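Local coordinates for protein 2,5-dihydroxypyridine 5,6-dioxygenase (Pseudomonas putida KT2440, PDB 7CUP) that catalyses the iron-dependent, dioxygenolytic ring opening of 2,5-dihydroxypyridine to N-formylmaleamate in aerobic nicotinate degradation, at residues Met72-Cys76 with Lys314-His318; Thr79-Gly83 with Leu103-Gln109; Ile215-Phe219 with Tyr247-Tyr251. All blocks are in the same frame, centred on the assembly; numbering follows the deposited sequence.

Contact 1. Residues Met72-Cys76 with Lys314-His318; sequences MTAYC and KTPCH. With FE (Fe (III) ion), chain G.
H318 and T73 make the bond that ties this contact to the metal site. The imidazole ND1 donates its N-H to T73 O at 2.8 Å; the oxygen lies close to the ring plane, although the donor is tilted 30° from the carbonyl plane. With CG anti to the backbone N (chi1 171°), the ring turns its ND1 edge to the 72-76 loop while NE2 binds the iron at 2.2 Å. Histidine suits the place because its two nitrogens can do both jobs, and T73 O, a second-shell partner, helps fix the ring's rotation. H265, S302, D320 and two waters complete the coordination: two histidines and a carboxylate, with the S302 hydroxyl and the waters. Between the backbones, a single beta bridge pairs Y75 with C317. Its nearly straight bond runs from C76 N to P316 O (2.9 Å, 174°), on a lone pair in the carbonyl plane, and a water donates to H318 O at 3.0 Å and also lies very close to A74 O. The apolar part is a CH-pi contact: P316 CB sits over the centre of one Y75 ring face, 3.3 Å from the centroid, and the two side chains point the same way. With an alanine at Y75, P316 CB would probably lose the ring it rests on, leaving a gap beside the bridge. C76 SG reaches H318 CB at 3.8 Å, meeting the imidazole obliquely. The 72-76 loop comes between strand 53-58 and helix 85-92, whereas 314-318 leads into strand 319-323; A74 and C317 both touch Y251 of helix 243-253.

Contact 2. Residues Thr79-Gly83 with Leu103-Gln109; sequences TALTG and LLHSPEQ
The flat carboxylate of E108 turns OE2 toward the 79-83 loop, 3.7 Å from T82 CA, where a water donates to it and accepts from G83 N, bridging acid and backbone. The loop is a type I beta turn from T79 to T82, facing the start of helix 107-114, which S106 N-caps. Threonines suit the turn because their hydroxyls bond its backbone: T79 OG1 accepts from L81 N in an ST turn, and T82 OG1 accepts from T79 N at 3.0 Å along an almost straight line. G83 follows at a positive phi of 66°, easily taken without a side chain. The direct packing between the segments is mainly apolar. L81 and L103 meet roughly perpendicular, CD1 to CD1 at 3.6 Å, while L81 CB meets E108 CB at 3.8 Å as these two side chains run antiparallel alongside each other. E108 is bent at its second torsion (chi2 79°), which lets its methylenes cover L81 while the carboxylate goes on to the water. T79 CG2 rests against L104 CB, 4.1 Å away. L81 also touches A87, which places the turn against helix 85-92 as well as helix 107-114. At the cap itself, S106 OG accepts from Q109 N at 3.3 Å, with an N-H...O angle of 166°, and donates weakly to L104 O.

Contact 3. Residues Ile215-Phe219 with Tyr247-Tyr251; sequences IILPF and YLRDY
F219 takes the edge of Y247 on one face and turns its own edge to the face of Y251, both tyrosines coming from helix 243-253. Y247 CE1 lies 3.6 Å above the F219 plane near the centre; the centroids are 4.9 Å apart and the planes stand at 84°. The other face of F219 is covered toward the rim by CG2 of I216, from its own segment. In the second T-shaped pair F219 CE1 stands above the centre of the Y251 phenol ring, with centroids 5.0 Å apart. Y247 and Y251 lie one helical turn apart, joined by the bond from Y251 N to Y247 O, and both carry CG anti to the backbone N (chi1 near 180°), which extends both rings toward the 215-219 segment. From the same helix, L248 CD1 approaches F219 CE2 at 3.8 Å, and L248 CD2 meets I216 CD1 at 4.2 Å. Their branched, apolar side chains suit this buried place, I216 laying a methyl on the ring's second face and L248 closing obliquely on CE2. P218, preceded by a cis peptide bond, follows the weakly bonded strand 215-216 and touches L319 of strand 319-323. The cluster also belongs to the subunit interface: Y247 OH donates to T277 O of the second subunit, whose L281 packs on F219 and Y251. The groups that meet are thus aromatic or apolar, probably held mainly by dispersion and by C-H edges meeting ring faces, while the phenol oxygen of Y247 is satisfied across the interface.

Along the chain, contact 1 opens first and closes last: 72-76 precedes both segments of contact 2, then both of contact 3, and 314-318 follows them all. In space it also lies between them, its centre 13 Å from each, while contacts 2 and 3 are 25 Å apart and do not touch. L104 of contact 2 packs on M72, Y75 and C76, and P218 and Y251 of contact 3 pack on A74, H318 and C317. Contact 2 belongs to the region of the parallel sheet; contact 3 joins helix 243-253 to strand 215-216, near the subunit interface. The iron-binding histidine thus sits where these parts of the fold converge.

Contact 1. Residues Met72-Cys76 with Lys314-His318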
loop_
_atom_site.group_PDB
_atom_site.type_symbol
_atom_site.label_atom_id
_atom_site.label_comp_id
_atom_site.label_asym_id
_atom_site.label_seq_id
_atom_site.Cartn_x
_atom_site.Cartn_y
_atom_site.Cartn_z
ATOM N N MET A 72 2.555 23.328 10.366
ATOM C CA MET A 72 2.476 23.076 11.824
ATOM C C MET A 72 3.170 24.174 12.628
ATOM O O MET A 72 2.918 24.212 13.826
ATOM C CB MET A 72 3.072 21.713 12.134
ATOM C CG MET A 72 2.121 20.635 11.630
ATOM S SD MET A 72 2.415 19.038 12.363
ATOM C CE MET A 72 2.705 19.464 14.084
ATOM N N THR A 73 3.912 25.084 11.992
ATOM C CA THR A 73 4.490 26.291 12.658
ATOM C C THR A 73 3.405 27.354 12.863
ATOM O O THR A 73 3.647 28.288 13.653
ATOM C CB THR A 73 5.657 26.908 11.869
ATOM O OG1 THR A 73 5.140 27.586 10.722
ATOM C CG2 THR A 73 6.677 25.865 11.472
ATOM N N ALA A 74 2.266 27.233 12.180
ATOM C CA ALA A 74 1.200 28.257 12.199
ATOM C C ALA A 74 0.543 28.345 13.591
ATOM O O ALA A 74 0.105 29.445 13.976
ATOM C CB ALA A 74 0.199 27.934 11.123
ATOM N N TYR A 75 0.462 27.242 14.340
ATOM C CA TYR A 75 -0.355 27.158 15.575
ATOM C C TYR A 75 0.405 26.488 16.728
ATOM O O TYR A 75 0.438 25.233 16.801
ATOM C CB TYR A 75 -1.647 26.398 15.316
ATOM C CG TYR A 75 -2.708 26.692 16.343
ATOM C CD1 TYR A 75 -2.712 26.054 17.579
ATOM C CD2 TYR A 75 -3.694 27.620 16.079
ATOM C CE1 TYR A 75 -3.691 26.317 18.523
ATOM C CE2 TYR A 75 -4.683 27.892 17.011
ATOM C CZ TYR A 75 -4.672 27.252 18.238
ATOM O OH TYR A 75 -5.648 27.545 19.134
ATOM N N CYS A 76 0.919 27.310 17.651
ATOM C CA CYS A 76 1.741 26.889 18.819
ATOM C C CYS A 76 0.819 26.662 20.010
ATOM O O CYS A 76 0.440 27.622 20.671
ATOM C CB CYS A 76 2.803 27.933 19.147
ATOM S SG CYS A 76 3.941 28.188 17.771
ATOM N N LYS A 314 1.925 32.851 25.515
ATOM C CA LYS A 314 1.750 31.449 25.037
ATOM C C LYS A 314 0.739 31.377 23.877
ATOM O O LYS A 314 0.250 30.272 23.594
ATOM C CB LYS A 314 1.340 30.543 26.199
ATOM C CG LYS A 314 -0.063 30.772 26.753
ATOM C CD LYS A 314 -0.723 29.516 27.332
ATOM C CE LYS A 314 0.210 28.616 28.126
ATOM N NZ LYS A 314 1.020 29.374 29.116
ATOM N N THR A 315 0.436 32.498 23.227
ATOM C CA THR A 315 -0.581 32.602 22.143
ATOM C C THR A 315 -0.188 31.658 21.006
ATOM O O THR A 315 0.994 31.473 20.741
ATOM C CB THR A 315 -0.725 34.049 21.653
ATOM O OG1 THR A 315 -1.833 34.121 20.760
ATOM C CG2 THR A 315 0.512 34.557 20.952
ATOM N N PRO A 316 -1.145 30.959 20.363
ATOM C CA PRO A 316 -0.814 30.020 19.291
ATOM C C PRO A 316 -0.404 30.693 17.976
ATOM O O PRO A 316 0.272 30.065 17.190
ATOM C CB PRO A 316 -2.128 29.271 19.070
ATOM C CG PRO A 316 -3.188 30.258 19.476
ATOM C CD PRO A 316 -2.585 30.999 20.645
ATOM N N CYS A 317 -0.837 31.933 17.744
ATOM C CA CYS A 317 -0.573 32.640 16.463
ATOM C C CYS A 317 0.923 32.960 16.323
ATOM O O CYS A 317 1.448 33.745 17.112
ATOM C CB CYS A 317 -1.408 33.901 16.370
ATOM S SG CYS A 317 -1.213 34.766 14.797
ATOM N N HIS A 318 1.577 32.397 15.307
ATOM C CA HIS A 318 3.038 32.508 15.098
ATOM C C HIS A 318 3.353 32.875 13.641
ATOM O O HIS A 318 2.960 32.115 12.718
ATOM C CB HIS A 318 3.681 31.189 15.510
ATOM C CG HIS A 318 5.117 31.136 15.140
ATOM N ND1 HIS A 318 5.591 30.296 14.164
ATOM C CD2 HIS A 318 6.156 31.873 15.564
ATOM C CE1 HIS A 318 6.877 30.490 14.009
ATOM N NE2 HIS A 318 7.245 31.443 14.861
HETATM FE FE FE G . 9.239 32.331 15.104
HETATM O O HOH W 1 0.091 31.424 12.471
HETATM O O HOH W 2 8.554 31.972 17.324
HETATM O O HOH W 3 10.014 30.220 14.557
#

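Contact 2. Residues Thr79-Gly83 with Leu103-Gln109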
loop_
_atom_site.group_PDB
_atom_site.type_symbol
_atom_site.label_atom_id
_atom_site.label_comp_id
_atom_site.label_asym_id
_atom_site.label_seq_id
_atom_site.Cartn_x
_atom_site.Cartn_y
_atom_site.Cartn_z
ATOM N N THR A 79 0.737 19.772 22.229
ATOM C CA THR A 79 1.308 18.811 21.265
ATOM C C THR A 79 0.890 17.410 21.705
ATOM O O THR A 79 0.209 17.264 22.743
ATOM C CB THR A 79 2.843 18.930 21.157
ATOM O OG1 THR A 79 3.491 18.281 22.261
ATOM C CG2 THR A 79 3.334 20.357 21.077
ATOM N N ALA A 80 1.353 16.408 20.977
ATOM C CA ALA A 80 1.015 15.004 21.243
ATOM C C ALA A 80 1.682 14.606 22.559
ATOM O O ALA A 80 1.236 13.645 23.176
ATOM C CB ALA A 80 1.407 14.145 20.071
ATOM N N LEU A 81 2.650 15.379 23.038
ATOM C CA LEU A 81 3.299 15.089 24.339
ATOM C C LEU A 81 2.500 15.643 25.506
ATOM O O LEU A 81 2.767 15.194 26.645
ATOM C CB LEU A 81 4.715 15.658 24.347
ATOM C CG LEU A 81 5.723 14.841 23.550
ATOM C CD1 LEU A 81 7.108 15.382 23.803
ATOM C CD2 LEU A 81 5.649 13.355 23.892
ATOM N N THR A 82 1.573 16.568 25.284
ATOM C CA THR A 82 0.872 17.213 26.427
ATOM C C THR A 82 0.122 16.118 27.188
ATOM O O THR A 82 -0.624 15.401 26.526
ATOM C CB THR A 82 -0.065 18.344 26.000
ATOM O OG1 THR A 82 0.739 19.230 25.213
ATOM C CG2 THR A 82 -0.680 19.055 27.188
ATOM N N GLY A 83 0.344 16.004 28.500
ATOM C CA GLY A 83 -0.329 15.024 29.381
ATOM C C GLY A 83 0.051 13.592 29.035
ATOM O O GLY A 83 -0.728 12.675 29.363
ATOM N N LEU A 103 7.465 18.135 16.739
ATOM C CA LEU A 103 7.127 18.450 18.140
ATOM C C LEU A 103 7.453 19.920 18.324
ATOM O O LEU A 103 8.641 20.245 18.320
ATOM C CB LEU A 103 7.995 17.647 19.111
ATOM C CG LEU A 103 7.582 16.219 19.395
ATOM C CD1 LEU A 103 8.492 15.678 20.477
ATOM C CD2 LEU A 103 6.119 16.114 19.803
ATOM N N LEU A 104 6.449 20.758 18.493
ATOM C CA LEU A 104 6.682 22.200 18.699
ATOM C C LEU A 104 7.405 22.385 20.042
ATOM O O LEU A 104 7.257 21.482 20.938
ATOM C CB LEU A 104 5.326 22.895 18.625
ATOM C CG LEU A 104 4.712 22.941 17.231
ATOM C CD1 LEU A 104 3.527 23.895 17.221
ATOM C CD2 LEU A 104 5.740 23.355 16.178
ATOM N N HIS A 105 8.230 23.437 20.150
ATOM C CA HIS A 105 8.923 23.797 21.417
ATOM C C HIS A 105 7.855 23.804 22.513
ATOM O O HIS A 105 6.822 24.399 22.300
ATOM C CB HIS A 105 9.703 25.117 21.277
ATOM C CG HIS A 105 10.905 25.031 20.388
ATOM N ND1 HIS A 105 11.090 24.001 19.477
ATOM C CD2 HIS A 105 11.959 25.863 20.231
ATOM C CE1 HIS A 105 12.210 24.201 18.809
ATOM N NE2 HIS A 105 12.764 25.332 19.252
ATOM N N SER A 106 8.035 23.057 23.596
ATOM C CA SER A 106 6.992 22.892 24.635
ATOM C C SER A 106 7.658 22.581 25.960
ATOM O O SER A 106 8.816 22.166 25.982
ATOM C CB SER A 106 6.030 21.832 24.232
ATOM O OG SER A 106 6.687 20.585 24.070
ATOM N N PRO A 107 6.964 22.762 27.104
ATOM C CA PRO A 107 7.532 22.355 28.386
ATOM C C PRO A 107 8.020 20.893 28.319
ATOM O O PRO A 107 9.075 20.603 28.876
ATOM C CB PRO A 107 6.411 22.569 29.425
ATOM C CG PRO A 107 5.164 22.921 28.613
ATOM C CD PRO A 107 5.636 23.374 27.243
ATOM N N GLU A 108 7.306 20.018 27.603
ATOM C CA GLU A 108 7.598 18.553 27.605
ATOM C C GLU A 108 8.876 18.268 26.803
ATOM O O GLU A 108 9.705 17.468 27.268
ATOM C CB GLU A 108 6.415 17.752 27.070
ATOM C CG GLU A 108 5.168 17.849 27.943
ATOM C CD GLU A 108 4.365 19.129 27.773
ATOM O OE1 GLU A 108 4.788 19.993 26.988
ATOM O OE2 GLU A 108 3.317 19.237 28.399
ATOM N N GLN A 109 9.038 18.907 25.654
ATOM C CA GLN A 109 10.262 18.842 24.826
ATOM C C GLN A 109 11.449 19.396 25.623
ATOM O O GLN A 109 12.548 18.825 25.516
ATOM C CB GLN A 109 10.094 19.593 23.501
ATOM C CG GLN A 109 11.410 19.730 22.760
ATOM C CD GLN A 109 11.330 20.171 21.318
ATOM O OE1 GLN A 109 10.910 19.413 20.434
ATOM N NE2 GLN A 109 11.820 21.379 21.057
HETATM O O HOH W 4 2.224 17.346 29.886
#

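Contact 3. Residues Ile215-Phe219 with Tyr247-Tyr251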
loop_
_atom_site.group_PDB
_atom_site.type_symbol
_atom_site.label_atom_id
_atom_site.label_comp_id
_atom_site.label_asym_id
_atom_site.label_seq_id
_atom_site.Cartn_x
_atom_site.Cartn_y
_atom_site.Cartn_z
ATOM N N ILE A 215 8.801 38.259 2.717
ATOM C CA ILE A 215 8.007 37.005 2.867
ATOM C C ILE A 215 7.305 36.986 4.225
ATOM O O ILE A 215 7.920 37.382 5.232
ATOM C CB ILE A 215 8.932 35.788 2.649
ATOM C CG1 ILE A 215 9.528 35.822 1.241
ATOM C CG2 ILE A 215 8.205 34.478 2.927
ATOM C CD1 ILE A 215 10.436 34.652 0.910
ATOM N N ILE A 216 6.091 36.452 4.254
ATOM C CA ILE A 216 5.432 36.037 5.516
ATOM C C ILE A 216 5.248 34.519 5.525
ATOM O O ILE A 216 4.676 34.004 4.567
ATOM C CB ILE A 216 4.113 36.776 5.747
ATOM C CG1 ILE A 216 4.309 38.288 5.652
ATOM C CG2 ILE A 216 3.565 36.344 7.089
ATOM C CD1 ILE A 216 3.040 39.045 5.648
ATOM N N LEU A 217 5.734 33.860 6.585
ATOM C CA LEU A 217 5.467 32.434 6.879
ATOM C C LEU A 217 4.482 32.381 8.047
ATOM O O LEU A 217 4.670 33.113 9.005
ATOM C CB LEU A 217 6.812 31.784 7.210
ATOM C CG LEU A 217 7.905 31.949 6.158
ATOM C CD1 LEU A 217 9.188 31.316 6.629
ATOM C CD2 LEU A 217 7.490 31.339 4.826
ATOM N N PRO A 218 3.430 31.534 8.047
ATOM C CA PRO A 218 3.217 30.487 7.030
ATOM C C PRO A 218 2.423 30.810 5.747
ATOM O O PRO A 218 2.068 29.871 5.077
ATOM C CB PRO A 218 2.394 29.449 7.814
ATOM C CG PRO A 218 1.535 30.298 8.714
ATOM C CD PRO A 218 2.406 31.480 9.111
ATOM N N PHE A 219 2.212 32.075 5.379
ATOM C CA PHE A 219 1.449 32.420 4.153
ATOM C C PHE A 219 2.247 31.967 2.923
ATOM O O PHE A 219 1.637 31.636 1.910
ATOM C CB PHE A 219 1.120 33.911 4.028
ATOM C CG PHE A 219 0.438 34.571 5.207
ATOM C CD1 PHE A 219 -0.171 33.831 6.204
ATOM C CD2 PHE A 219 0.428 35.957 5.322
ATOM C CE1 PHE A 219 -0.777 34.460 7.284
ATOM C CE2 PHE A 219 -0.193 36.586 6.396
ATOM C CZ PHE A 219 -0.763 35.830 7.394
ATOM N N TYR A 247 -5.036 41.458 4.689
ATOM C CA TYR A 247 -5.003 39.982 4.862
ATOM C C TYR A 247 -4.271 39.666 6.165
ATOM O O TYR A 247 -4.790 38.856 6.944
ATOM C CB TYR A 247 -4.372 39.289 3.653
ATOM C CG TYR A 247 -4.319 37.782 3.741
ATOM C CD1 TYR A 247 -3.331 37.142 4.465
ATOM C CD2 TYR A 247 -5.234 36.988 3.080
ATOM C CE1 TYR A 247 -3.257 35.760 4.548
ATOM C CE2 TYR A 247 -5.153 35.603 3.125
ATOM C CZ TYR A 247 -4.167 34.984 3.871
ATOM O OH TYR A 247 -4.091 33.629 3.985
ATOM N N LEU A 248 -3.113 40.289 6.398
ATOM C CA LEU A 248 -2.331 40.078 7.646
ATOM C C LEU A 248 -3.194 40.506 8.829
ATOM O O LEU A 248 -3.279 39.733 9.801
ATOM C CB LEU A 248 -1.019 40.859 7.600
ATOM C CG LEU A 248 -0.111 40.672 8.812
ATOM C CD1 LEU A 248 0.113 39.189 9.142
ATOM C CD2 LEU A 248 1.210 41.404 8.626
ATOM N N ARG A 249 -3.834 41.675 8.764
ATOM C CA ARG A 249 -4.623 42.176 9.923
ATOM C C ARG A 249 -5.767 41.199 10.217
ATOM O O ARG A 249 -6.023 40.912 11.381
ATOM C CB ARG A 249 -5.205 43.575 9.695
ATOM C CG ARG A 249 -4.247 44.740 9.877
ATOM C CD ARG A 249 -5.026 46.066 9.815
ATOM N NE ARG A 249 -5.776 46.266 8.565
ATOM C CZ ARG A 249 -5.293 46.827 7.461
ATOM N NH1 ARG A 249 -4.045 47.257 7.395
ATOM N NH2 ARG A 249 -6.074 46.964 6.407
ATOM N N ASP A 250 -6.452 40.718 9.190
ATOM C CA ASP A 250 -7.600 39.802 9.355
ATOM C C ASP A 250 -7.115 38.469 9.938
ATOM O O ASP A 250 -7.848 37.849 10.746
ATOM C CB ASP A 250 -8.312 39.631 8.018
ATOM C CG ASP A 250 -9.699 39.032 8.093
ATOM O OD1 ASP A 250 -10.673 39.794 8.098
ATOM O OD2 ASP A 250 -9.791 37.810 8.126
ATOM N N TYR A 251 -5.943 37.998 9.521
ATOM C CA TYR A 251 -5.409 36.704 10.001
ATOM C C TYR A 251 -5.135 36.820 11.494
ATOM O O TYR A 251 -5.595 35.989 12.276
ATOM C CB TYR A 251 -4.135 36.325 9.256
ATOM C CG TYR A 251 -3.553 35.011 9.706
ATOM C CD1 TYR A 251 -4.130 33.809 9.314
ATOM C CD2 TYR A 251 -2.445 34.961 10.536
ATOM C CE1 TYR A 251 -3.584 32.595 9.708
ATOM C CE2 TYR A 251 -1.882 33.758 10.934
ATOM C CZ TYR A 251 -2.456 32.572 10.516
ATOM O OH TYR A 251 -1.950 31.378 10.929
#